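Local coordinates for protein alpha-1,2-mannosidase (Bacteroides thetaiotaomicron, PDB 2WW2) that hydrolyses alpha-linked mannose residues with inversion of anomeric configuration, as a calcium-dependent glycoside hydrolase of family 92, at residues G583-Q588 with N628-A633; I380-V385 with L449-A454. All blocks are in the same frame, centred on the assembly; numbering follows the deposited sequence.

Interaction 1 (G583-Q588 with N628-A633); sequences GNQPVQ and NGQTSA
Two turns in the side chain of Gln-630 bring its amide to the carbonyl of Gly-583: CG lies between the backbone N and the carbonyl carbon (chi1 73°), and the chain then bends sharply at chi2 (-86°). The folded amide uses both ends. NE2 gives a nearly straight hydrogen bond to Gly-583 O (2.9 Å) and another to Glu-626 O, whereas OE1 turns back to accept from Asn-628 N (2.8 Å); held at both ends, the amide is fixed in its rotation. Gln-588 NE2 gives Gly-583 O a second, nearly straight hydrogen bond (3.2 Å) from the opposite face of the peptide plane, and that oxygen is thus gripped by two amides. Gln-585 brings its NE2 to within 3.8 Å of Gln-630 CG, with the two amide planes almost parallel; its own polar partner is Asp-333. Glycine suits position 583, since a side chain would press on Gln-630 NE2 and on the preceding carbonyl. Its bare CA instead takes the methyl of Thr-631, with CG2 3.5 Å from Gly-583 CA, while the Thr-631 hydroxyl hydrogen-bonds to Asp-627 and Tyr-615. Were Gln-630 an alanine, Gly-583 O would probably keep Gln-588 alone of these two donors and Asn-628 N would lose its acceptor. Gly-629 to Ser-632 form a type I turn that leads into helix 632-640, whose first residues lean on helix 281-294; across the contact, the loop between helices 565-577 and 600-613 rests Pro-586 against helix 519-522.

Interaction 2 (I380-V385 with L449-A454); sequences IGNNSV and LEYAYA
Ile-380 lays the end of its side chain across the stem of Glu-450, CD1 being 3.7 Å from Glu-450 CG, so that hydrocarbon covers hydrocarbon before the acid's charged end is reached. The bend of Glu-450 at chi2 (-81°) takes its carboxylate off to one side, where OE2 forms a salt bridge with Arg-336, a fitting mate for a buried acid. Gly-381 passes close over the helix: its CA lies 3.9 Å from Glu-450 CB and meets the edge of the Tyr-451 ring, and a side chain here would press on Glu-450 OE1. A water accepts from Gly-381 N and donates to Tyr-451 OH (2.8 Å), which is also hydrogen-bonded to Asp-425 O. In the (alpha/alpha)6 barrel of the catalytic domain, the fold of this family, the contact sets the lead-in and first turn of helix 383-393 against helix 444-465. Asn-382 N reaches that helix through a second water, which donates to Glu-450 O (2.8 Å), already an acceptor for Ala-454 N. The small Ala-454 lets the chain come near, its CB 3.7 Å from Asn-382 CB. Asn-383 puts its amide between the Glu-450 carboxylate, turned nearly perpendicular to it, and the edge of the Tyr-453 ring. Val-385 has CG1 anti to the backbone N (chi1 173°), which sends that methyl to 4.0 Å from Ala-454 O, while its side chain also packs on Cys-457 and Ile-458.

The two contacts follow one another along the chain, both within the catalytic domain, with centres about 17 Å apart and nearest atoms about 6 Å apart, so they do not touch directly. The two share neighbours: Arg-336, the salt-bridge mate of Glu-450 in interaction 2, is also touched by Gln-588 of interaction 1, and Trp-522 is touched by Pro-586 of interaction 1 and by Ile-380 and Glu-450 of interaction 2. Interaction 1 lies nearer the ligands. The side chain of Gln-630 is about 4 Å from a bound glycerol, which may mark a pocket, and about 7 Å from a sodium ion; Asp-627, the partner of Thr-631, is a sodium ligand.

Interaction 1 (G583-Q588 with N628-A633)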
loop_
_atom_site.group_PDB
_atom_site.type_symbol
_atom_site.label_atom_id
_atom_site.label_comp_id
_atom_site.label_asym_id
_atom_site.label_seq_id
_atom_site.Cartn_x
_atom_site.Cartn_y
_atom_site.Cartn_z
ATOM N N GLY A 583 -1.902 15.144 -11.471
ATOM C CA GLY A 583 -3.257 15.488 -11.861
ATOM C C GLY A 583 -4.044 16.059 -10.698
ATOM O O GLY A 583 -4.990 16.824 -10.903
ATOM N N ASN A 584 -3.673 15.682 -9.480
ATOM C CA ASN A 584 -4.373 16.206 -8.320
ATOM C C ASN A 584 -4.149 17.715 -8.257
ATOM O O ASN A 584 -3.010 18.195 -8.239
ATOM C CB ASN A 584 -3.955 15.483 -7.041
ATOM C CG ASN A 584 -4.856 15.819 -5.847
ATOM O OD1 ASN A 584 -5.604 14.970 -5.338
ATOM N ND2 ASN A 584 -4.768 17.053 -5.390
ATOM N N GLN A 585 -5.246 18.460 -8.270
ATOM C CA GLN A 585 -5.201 19.902 -8.536
ATOM C C GLN A 585 -4.219 20.707 -7.668
ATOM O O GLN A 585 -3.383 21.440 -8.205
ATOM C CB GLN A 585 -6.624 20.496 -8.502
ATOM C CG GLN A 585 -7.475 20.189 -9.760
ATOM C CD GLN A 585 -8.030 18.758 -9.791
ATOM O OE1 GLN A 585 -7.866 17.986 -8.850
ATOM N NE2 GLN A 585 -8.695 18.413 -10.877
ATOM N N PRO A 586 -4.318 20.598 -6.331
ATOM C CA PRO A 586 -3.434 21.419 -5.514
ATOM C C PRO A 586 -1.939 21.093 -5.642
ATOM O O PRO A 586 -1.129 21.846 -5.115
ATOM C CB PRO A 586 -3.921 21.146 -4.080
ATOM C CG PRO A 586 -4.610 19.808 -4.171
ATOM C CD PRO A 586 -5.285 19.848 -5.504
ATOM N N VAL A 587 -1.571 19.986 -6.289
ATOM C CA VAL A 587 -0.144 19.733 -6.530
ATOM C C VAL A 587 0.257 19.774 -8.009
ATOM O O VAL A 587 1.387 19.438 -8.329
ATOM C CB VAL A 587 0.374 18.423 -5.875
ATOM C CG1 VAL A 587 0.330 18.537 -4.360
ATOM C CG2 VAL A 587 -0.409 17.225 -6.372
ATOM N N GLN A 588 -0.633 20.210 -8.901
ATOM C CA GLN A 588 -0.271 20.323 -10.332
ATOM C C GLN A 588 0.982 21.196 -10.562
ATOM O O GLN A 588 1.771 20.938 -11.459
ATOM C CB GLN A 588 -1.437 20.886 -11.155
ATOM C CG GLN A 588 -2.542 19.866 -11.411
ATOM C CD GLN A 588 -3.756 20.463 -12.127
ATOM O OE1 GLN A 588 -3.736 21.624 -12.558
ATOM N NE2 GLN A 588 -4.810 19.662 -12.265
ATOM N N ASN A 628 -7.409 12.446 -15.073
ATOM C CA ASN A 628 -8.570 12.115 -15.876
ATOM C C ASN A 628 -8.704 13.051 -17.076
ATOM O O ASN A 628 -9.808 13.303 -17.559
ATOM C CB ASN A 628 -9.812 12.168 -14.991
ATOM C CG ASN A 628 -9.691 11.224 -13.804
ATOM O OD1 ASN A 628 -9.664 11.652 -12.626
ATOM N ND2 ASN A 628 -9.539 9.941 -14.107
ATOM N N GLY A 629 -7.567 13.559 -17.551
ATOM C CA GLY A 629 -7.573 14.419 -18.730
ATOM C C GLY A 629 -7.333 15.877 -18.390
ATOM O O GLY A 629 -6.998 16.662 -19.277
ATOM N N GLN A 630 -7.463 16.227 -17.103
ATOM C CA GLN A 630 -7.378 17.630 -16.669
ATOM C C GLN A 630 -5.984 18.237 -16.807
ATOM O O GLN A 630 -5.824 19.446 -16.700
ATOM C CB GLN A 630 -7.923 17.834 -15.243
ATOM C CG GLN A 630 -7.065 17.307 -14.088
ATOM C CD GLN A 630 -7.324 15.835 -13.774
ATOM O OE1 GLN A 630 -7.955 15.114 -14.562
ATOM N NE2 GLN A 630 -6.828 15.378 -12.619
ATOM N N THR A 631 -4.984 17.405 -17.080
ATOM C CA THR A 631 -3.632 17.895 -17.225
ATOM C C THR A 631 -3.278 18.239 -18.689
ATOM O O THR A 631 -2.122 18.436 -18.997
ATOM C CB THR A 631 -2.611 16.882 -16.699
ATOM O OG1 THR A 631 -2.617 15.736 -17.556
ATOM C CG2 THR A 631 -2.952 16.464 -15.255
ATOM N N SER A 632 -4.263 18.327 -19.578
ATOM C CA SER A 632 -3.972 18.647 -20.993
ATOM C C SER A 632 -3.141 19.943 -21.164
ATOM O O SER A 632 -2.120 19.946 -21.831
ATOM C CB SER A 632 -5.265 18.700 -21.825
ATOM O OG SER A 632 -6.075 19.828 -21.459
ATOM N N ALA A 633 -3.551 21.031 -20.525
ATOM C CA ALA A 633 -2.815 22.294 -20.637
ATOM C C ALA A 633 -1.483 22.233 -19.885
ATOM O O ALA A 633 -0.483 22.860 -20.287
ATOM C CB ALA A 633 -3.675 23.442 -20.097
#

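Interaction 2 (I380-V385 with L449-A454)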
loop_
_atom_site.group_PDB
_atom_site.type_symbol
_atom_site.label_atom_id
_atom_site.label_comp_id
_atom_site.label_asym_id
_atom_site.label_seq_id
_atom_site.Cartn_x
_atom_site.Cartn_y
_atom_site.Cartn_z
ATOM N N ILE A 380 -15.231 24.115 -5.664
ATOM C CA ILE A 380 -15.045 25.156 -4.656
ATOM C C ILE A 380 -14.245 26.328 -5.221
ATOM O O ILE A 380 -13.756 26.280 -6.359
ATOM C CB ILE A 380 -14.263 24.605 -3.426
ATOM C CG1 ILE A 380 -12.832 24.226 -3.846
ATOM C CG2 ILE A 380 -15.009 23.411 -2.760
ATOM C CD1 ILE A 380 -11.984 23.712 -2.682
ATOM N N GLY A 381 -14.102 27.376 -4.414
ATOM C CA GLY A 381 -13.167 28.456 -4.734
ATOM C C GLY A 381 -13.810 29.671 -5.385
ATOM O O GLY A 381 -15.014 29.668 -5.679
ATOM N N ASN A 382 -12.997 30.704 -5.618
ATOM C CA ASN A 382 -13.438 31.911 -6.305
ATOM C C ASN A 382 -12.495 32.145 -7.480
ATOM O O ASN A 382 -11.969 33.244 -7.685
ATOM C CB ASN A 382 -13.385 33.122 -5.347
ATOM C CG ASN A 382 -14.444 33.053 -4.250
ATOM O OD1 ASN A 382 -15.513 32.418 -4.396
ATOM N ND2 ASN A 382 -14.160 33.696 -3.150
ATOM N N ASN A 383 -12.258 31.096 -8.259
ATOM C CA ASN A 383 -11.279 31.217 -9.314
ATOM C C ASN A 383 -11.748 31.982 -10.554
ATOM O O ASN A 383 -10.943 32.294 -11.442
ATOM C CB ASN A 383 -10.682 29.847 -9.632
ATOM C CG ASN A 383 -10.000 29.245 -8.418
ATOM O OD1 ASN A 383 -10.398 28.176 -7.916
ATOM N ND2 ASN A 383 -9.006 29.953 -7.904
ATOM N N SER A 384 -13.036 32.313 -10.600
ATOM C CA SER A 384 -13.505 33.314 -11.546
ATOM C C SER A 384 -12.589 34.557 -11.467
ATOM O O SER A 384 -12.270 35.199 -12.482
ATOM C CB SER A 384 -14.936 33.730 -11.207
ATOM O OG SER A 384 -15.031 34.138 -9.840
ATOM N N VAL A 385 -12.209 34.909 -10.245
ATOM C CA VAL A 385 -11.366 36.079 -10.022
ATOM C C VAL A 385 -10.013 35.909 -10.708
ATOM O O VAL A 385 -9.465 36.836 -11.322
ATOM C CB VAL A 385 -11.175 36.297 -8.510
ATOM C CG1 VAL A 385 -10.166 37.389 -8.258
ATOM C CG2 VAL A 385 -12.554 36.624 -7.863
ATOM N N LEU A 449 -7.814 27.655 1.640
ATOM C CA LEU A 449 -6.639 27.787 0.781
ATOM C C LEU A 449 -6.968 28.411 -0.586
ATOM O O LEU A 449 -6.227 29.267 -1.091
ATOM C CB LEU A 449 -5.916 26.429 0.643
ATOM C CG LEU A 449 -5.347 25.887 1.968
ATOM C CD1 LEU A 449 -5.058 24.369 1.915
ATOM C CD2 LEU A 449 -4.086 26.648 2.426
ATOM N N GLU A 450 -8.079 28.008 -1.183
ATOM C CA GLU A 450 -8.513 28.622 -2.439
ATOM C C GLU A 450 -8.850 30.108 -2.223
ATOM O O GLU A 450 -8.559 30.955 -3.071
ATOM C CB GLU A 450 -9.747 27.885 -2.993
ATOM C CG GLU A 450 -9.504 26.409 -3.374
ATOM C CD GLU A 450 -8.859 26.233 -4.749
ATOM O OE1 GLU A 450 -8.883 27.206 -5.534
ATOM O OE2 GLU A 450 -8.321 25.120 -5.057
ATOM N N TYR A 451 -9.457 30.424 -1.090
ATOM C CA TYR A 451 -9.865 31.806 -0.824
ATOM C C TYR A 451 -8.680 32.752 -0.573
ATOM O O TYR A 451 -8.721 33.920 -0.984
ATOM C CB TYR A 451 -10.799 31.888 0.381
ATOM C CG TYR A 451 -12.105 31.119 0.270
ATOM C CD1 TYR A 451 -12.565 30.629 -0.953
ATOM C CD2 TYR A 451 -12.874 30.891 1.401
ATOM C CE1 TYR A 451 -13.765 29.917 -1.027
ATOM C CE2 TYR A 451 -14.079 30.195 1.337
ATOM C CZ TYR A 451 -14.510 29.708 0.120
ATOM O OH TYR A 451 -15.693 29.013 0.050
ATOM N N ALA A 452 -7.656 32.276 0.129
ATOM C CA ALA A 452 -6.468 33.109 0.376
ATOM C C ALA A 452 -5.827 33.511 -0.967
ATOM O O ALA A 452 -5.359 34.637 -1.151
ATOM C CB ALA A 452 -5.468 32.366 1.257
ATOM N N TYR A 453 -5.830 32.581 -1.913
ATOM C CA TYR A 453 -5.341 32.857 -3.267
ATOM C C TYR A 453 -6.220 33.873 -4.019
ATOM O O TYR A 453 -5.710 34.823 -4.654
ATOM C CB TYR A 453 -5.254 31.549 -4.070
ATOM C CG TYR A 453 -5.042 31.785 -5.564
ATOM C CD1 TYR A 453 -3.866 32.347 -6.039
ATOM C CD2 TYR A 453 -6.037 31.448 -6.494
ATOM C CE1 TYR A 453 -3.673 32.561 -7.406
ATOM C CE2 TYR A 453 -5.857 31.665 -7.845
ATOM C CZ TYR A 453 -4.674 32.211 -8.297
ATOM O OH TYR A 453 -4.499 32.440 -9.632
ATOM N N ALA A 454 -7.534 33.677 -3.969
ATOM C CA ALA A 454 -8.434 34.594 -4.660
ATOM C C ALA A 454 -8.309 35.984 -4.040
ATOM O O ALA A 454 -8.370 36.995 -4.735
ATOM C CB ALA A 454 -9.897 34.104 -4.571
HETATM O O HOH W 1 -16.099 27.426 -2.188
HETATM O O HOH W 2 -10.156 30.696 -5.389
#